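Local coordinates for protein methyltransferase FkbM (Methylobacillus flagellatus KT, PDB 2PY6) that probably acts as a methyltransferase, transferring a methyl group to a substrate, at residues D28-D33 against D166-I171; A242-I245 against K251-R254. All blocks are in the same frame, centred on the assembly; numbering follows the deposited sequence.

Contact 1. Residues D28-D33 against D166-I171. With EDO (1,2-ethanediol), chain F.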
loop_
_atom_site.group_PDB
_atom_site.type_symbol
_atom_site.label_atom_id
_atom_site.label_comp_id
_atom_site.label_asym_id
_atom_site.label_seq_id
_atom_site.Cartn_x
_atom_site.Cartn_y
_atom_site.Cartn_z
ATOM N N ASP A 28 35.632 10.596 30.124
ATOM C CA ASP A 28 36.064 11.540 31.137
ATOM C C ASP A 28 35.047 12.651 31.329
ATOM O O ASP A 28 34.779 13.033 32.473
ATOM C CB ASP A 28 37.448 12.108 30.835
ATOM C CG ASP A 28 38.580 11.085 31.074
ATOM O OD1 ASP A 28 38.324 9.979 31.611
ATOM O OD2 ASP A 28 39.741 11.404 30.722
ATOM N N ALA A 29 34.468 13.132 30.223
ATOM C CA ALA A 29 33.497 14.221 30.248
ATOM C C ALA A 29 32.261 13.804 31.031
ATOM O O ALA A 29 31.855 14.506 31.952
ATOM C CB ALA A 29 33.141 14.637 28.834
ATOM N N LEU A 30 31.705 12.638 30.689
ATOM C CA LEU A 30 30.534 12.079 31.391
ATOM C C LEU A 30 30.738 11.814 32.889
ATOM O O LEU A 30 29.817 12.031 33.708
ATOM C CB LEU A 30 30.082 10.774 30.711
ATOM C CG LEU A 30 28.809 10.131 31.296
ATOM C CD1 LEU A 30 27.561 11.001 31.204
ATOM C CD2 LEU A 30 28.545 8.818 30.626
ATOM N N ALA A 31 31.927 11.333 33.245
ATOM C CA ALA A 31 32.250 11.007 34.634
ATOM C C ALA A 31 32.052 12.197 35.571
ATOM O O ALA A 31 31.591 12.030 36.693
ATOM C CB ALA A 31 33.678 10.481 34.739
ATOM N N VAL A 32 32.398 13.389 35.085
ATOM C CA VAL A 32 32.268 14.642 35.822
ATOM C C VAL A 32 31.048 15.512 35.445
ATOM O O VAL A 32 30.826 16.535 36.082
ATOM C CB VAL A 32 33.555 15.503 35.746
ATOM C CG1 VAL A 32 34.762 14.703 36.285
ATOM C CG2 VAL A 32 33.798 16.035 34.341
ATOM N N ASP A 33 30.261 15.107 34.452
ATOM C CA ASP A 33 29.060 15.847 34.076
ATOM C C ASP A 33 27.975 14.877 33.615
ATOM O O ASP A 33 28.022 14.407 32.471
ATOM C CB ASP A 33 29.390 16.823 32.940
ATOM C CG ASP A 33 28.216 17.712 32.539
ATOM O OD1 ASP A 33 27.125 17.667 33.155
ATOM O OD2 ASP A 33 28.420 18.493 31.587
ATOM N N ASP A 166 27.784 2.820 33.165
ATOM C CA ASP A 166 28.326 1.446 33.137
ATOM C C ASP A 166 29.609 1.398 32.344
ATOM O O ASP A 166 30.574 0.738 32.740
ATOM C CB ASP A 166 27.352 0.478 32.433
ATOM C CG ASP A 166 26.190 0.067 33.318
ATOM O OD1 ASP A 166 26.118 0.586 34.456
ATOM O OD2 ASP A 166 25.357 -0.777 32.881
ATOM N N ILE A 167 29.606 2.084 31.205
ATOM C CA ILE A 167 30.810 2.126 30.349
ATOM C C ILE A 167 31.949 2.854 31.031
ATOM O O ILE A 167 33.094 2.392 30.969
ATOM C CB ILE A 167 30.527 2.730 28.949
ATOM C CG1 ILE A 167 29.564 1.796 28.197
ATOM C CG2 ILE A 167 31.822 2.847 28.164
ATOM C CD1 ILE A 167 28.890 2.429 27.062
ATOM N N VAL A 168 31.627 3.951 31.713
ATOM C CA VAL A 168 32.620 4.755 32.422
ATOM C C VAL A 168 33.294 3.954 33.546
ATOM O O VAL A 168 34.441 4.220 33.868
ATOM C CB VAL A 168 31.987 6.072 32.965
ATOM C CG1 VAL A 168 32.935 6.841 33.901
ATOM C CG2 VAL A 168 31.514 6.981 31.830
ATOM N N ARG A 169 32.585 2.986 34.132
ATOM C CA ARG A 169 33.129 2.125 35.203
ATOM C C ARG A 169 34.043 1.015 34.720
ATOM O O ARG A 169 34.757 0.430 35.534
ATOM C CB ARG A 169 32.014 1.451 36.029
ATOM C CG ARG A 169 31.561 2.241 37.258
ATOM C CD ARG A 169 30.560 1.435 38.178
ATOM N NE ARG A 169 29.263 1.243 37.543
ATOM C CZ ARG A 169 28.354 2.215 37.366
ATOM N NH1 ARG A 169 28.595 3.478 37.757
ATOM N NH2 ARG A 169 27.198 1.932 36.772
ATOM N N ASN A 170 34.021 0.736 33.413
ATOM C CA ASN A 170 34.755 -0.361 32.826
ATOM C C ASN A 170 35.710 0.018 31.697
ATOM O O ASN A 170 35.984 -0.804 30.809
ATOM C CB ASN A 170 33.728 -1.363 32.330
ATOM C CG ASN A 170 32.953 -2.012 33.463
ATOM O OD1 ASN A 170 31.759 -1.768 33.628
ATOM N ND2 ASN A 170 33.631 -2.822 34.253
ATOM N N ILE A 171 36.264 1.231 31.751
ATOM C CA ILE A 171 37.172 1.702 30.700
ATOM C C ILE A 171 38.362 0.752 30.415
ATOM O O ILE A 171 38.517 0.334 29.281
ATOM C CB ILE A 171 37.652 3.195 30.896
ATOM C CG1 ILE A 171 36.480 4.197 30.862
ATOM C CG2 ILE A 171 38.690 3.554 29.895
ATOM C CD1 ILE A 171 35.516 4.139 29.655
HETATM C C1 EDO F . 30.879 7.421 39.597
HETATM O O1 EDO F . 30.139 8.326 40.412
HETATM C C2 EDO F . 30.913 5.950 40.024
HETATM O O2 EDO F . 30.138 5.191 39.104
#
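Val168, on helix 164-169, carries its side of this contact alone, and its two methyls divide the work between neighbouring residues of helix 19-32. Its CB is directed at the facing helix and forks there. CG1, anti to the backbone N (chi1 171°), runs to the CB of Ala31, with Val168 CG1 and Ala31 CB 3.8 Å apart. CG2 goes to Leu30 instead: Val168 CG2 lies 3.7 Å from Leu30 CD2 and 4.2 Å from Leu30 CG, so that it meets the branch point of the leucine as well as one methyl. The backbones are closest at the same place, the CA atoms of Ala31 and Val168 being 6.6 Å apart. Leu198 of helix 184-199 touches both Leu30 and Val168, so a third helix joins the apolar patch.

The polar groups nearby look elsewhere. Arg169 NH2 forms a salt bridge with Asp166 OD1 at 2.9 Å whose hydrogen bond is weak, the N-H...O angle being only 122°, while Arg169 NH1 donates to O2 of a 1,2-ethanediol, probably from the crystallisation liquor, lying at the edge of the guanidinium. Between the helices, then, contact is made by aliphatic carbons alone, chiefly methyls; it buries little surface and rests on shape and hydrophobicity, without the directional demands of a polar bond.

Contact 2. Residues A242-I245 against K251-R254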
loop_
_atom_site.group_PDB
_atom_site.type_symbol
_atom_site.label_atom_id
_atom_site.label_comp_id
_atom_site.label_asym_id
_atom_site.label_seq_id
_atom_site.Cartn_x
_atom_site.Cartn_y
_atom_site.Cartn_z
ATOM N N ALA A 242 16.966 -19.508 6.902
ATOM C CA ALA A 242 16.918 -18.988 5.540
ATOM C C ALA A 242 18.256 -18.449 5.103
ATOM O O ALA A 242 18.643 -18.642 3.955
ATOM C CB ALA A 242 15.846 -17.905 5.411
ATOM N N GLY A 243 18.988 -17.798 6.018
ATOM C CA GLY A 243 20.303 -17.238 5.678
ATOM C C GLY A 243 21.353 -18.316 5.485
ATOM O O GLY A 243 22.183 -18.214 4.585
ATOM N N LEU A 244 21.337 -19.354 6.321
ATOM C CA LEU A 244 22.290 -20.457 6.121
ATOM C C LEU A 244 21.999 -21.119 4.760
ATOM O O LEU A 244 22.908 -21.378 3.967
ATOM C CB LEU A 244 22.250 -21.489 7.251
ATOM C CG LEU A 244 23.204 -22.701 7.099
ATOM C CD1 LEU A 244 24.665 -22.334 7.243
ATOM C CD2 LEU A 244 22.932 -23.808 8.112
ATOM N N ILE A 245 20.728 -21.381 4.489
ATOM C CA ILE A 245 20.339 -21.972 3.200
ATOM C C ILE A 245 20.893 -21.135 2.040
ATOM O O ILE A 245 21.495 -21.675 1.106
ATOM C CB ILE A 245 18.800 -22.111 3.066
ATOM C CG1 ILE A 245 18.276 -23.164 4.039
ATOM C CG2 ILE A 245 18.419 -22.509 1.623
ATOM C CD1 ILE A 245 16.761 -23.118 4.267
ATOM N N LYS A 251 22.991 -26.398 1.028
ATOM C CA LYS A 251 23.860 -27.533 1.385
ATOM C C LYS A 251 24.451 -27.427 2.783
ATOM O O LYS A 251 25.357 -26.625 3.037
ATOM C CB LYS A 251 25.000 -27.675 0.378
ATOM C CG LYS A 251 24.566 -28.002 -1.019
ATOM C CD LYS A 251 25.750 -27.929 -1.972
ATOM N N PHE A 252 23.916 -28.233 3.688
ATOM C CA PHE A 252 24.419 -28.321 5.069
ATOM C C PHE A 252 24.165 -29.720 5.625
ATOM O O PHE A 252 23.452 -30.501 5.025
ATOM C CB PHE A 252 23.818 -27.225 5.970
ATOM C CG PHE A 252 22.325 -27.189 5.962
ATOM C CD1 PHE A 252 21.600 -27.963 6.865
ATOM C CD2 PHE A 252 21.645 -26.399 5.044
ATOM C CE1 PHE A 252 20.226 -27.956 6.857
ATOM C CE2 PHE A 252 20.267 -26.380 5.026
ATOM C CZ PHE A 252 19.557 -27.167 5.934
ATOM N N GLU A 253 24.766 -30.028 6.769
ATOM C CA GLU A 253 24.583 -31.319 7.402
ATOM C C GLU A 253 23.470 -31.349 8.435
ATOM O O GLU A 253 22.730 -32.320 8.520
ATOM C CB GLU A 253 25.892 -31.803 8.049
ATOM C CG GLU A 253 26.884 -32.411 7.049
ATOM C CD GLU A 253 26.304 -33.621 6.333
ATOM O OE1 GLU A 253 25.757 -34.520 7.018
ATOM O OE2 GLU A 253 26.392 -33.662 5.088
ATOM N N ARG A 254 23.355 -30.308 9.240
ATOM C CA ARG A 254 22.382 -30.341 10.307
ATOM C C ARG A 254 22.037 -28.965 10.811
ATOM O O ARG A 254 22.882 -28.070 10.818
ATOM C CB ARG A 254 22.987 -31.140 11.457
ATOM C CG ARG A 254 22.055 -31.699 12.507
ATOM C CD ARG A 254 21.066 -32.731 12.024
ATOM N NE ARG A 254 20.351 -33.300 13.173
ATOM C CZ ARG A 254 19.400 -32.685 13.877
ATOM N NH1 ARG A 254 18.964 -31.457 13.554
ATOM N NH2 ARG A 254 18.860 -33.304 14.908
#
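The backbone of helix 239-248 comes nearest to the following loop where the CA atoms of Ile245 and Lys251 stand 6.8 Å apart, the chain having turned back after the helix to lead into strand 254-258. Phe252, next to Lys251, makes the side-chain contact. Its CB points at the helix, and chi1 of 54° places CG between the backbone N and the carbonyl carbon, which brings the ring against Leu244 and Ile245. Leu244 meets the root of this side chain: its CD2 is 4.1 Å from both CB and CG of Phe252. Ile245 reaches further out along the ring, where Ile245 CG1 approaches Phe252 CE2 to 3.9 Å. Both aliphatic groups come at the ring obliquely. In Ile245 it is the CG1 methylene that touches the ring, CG1 lying anti to the carbonyl carbon (chi1 -68°).

All three residues are buried, and other parts of the fold close around them. Phe280 meets the Phe252 ring with the two planes at about 50° and also touches Ile245, whereas Leu244 reaches Met230 on strand 229-233. Ile245 further packs on Arg134 of a second subunit, which brings the assembly interface up to the helix. Strand 229-233, helix 239-248 and strand 254-258 follow one another in the chain, and the two strands are parallel neighbours in the seven-stranded sheet. The contact thus lies within a beta-alpha-beta crossover, the repeating unit of the Rossmann-like methyltransferase fold.

Both contacts are apolar, with no polar bond between the segments, but they sit in different settings. Contact 1 is at the surface and joins two helices separated by more than 130 residues in the chain; contact 2 is buried and joins a helix to the loop directly following it. They share no helix or strand, lie on opposite sides of the chain's centre, and their own centres are 43 Å apart. The chemistry follows the place. At the surface, methyl meets methyl beside charged residues, and no other subunit touches the two segments. Inside the Rossmann-like domain a phenyl ring meets the two aliphatic side chains of the helix, with a second subunit packing nearby.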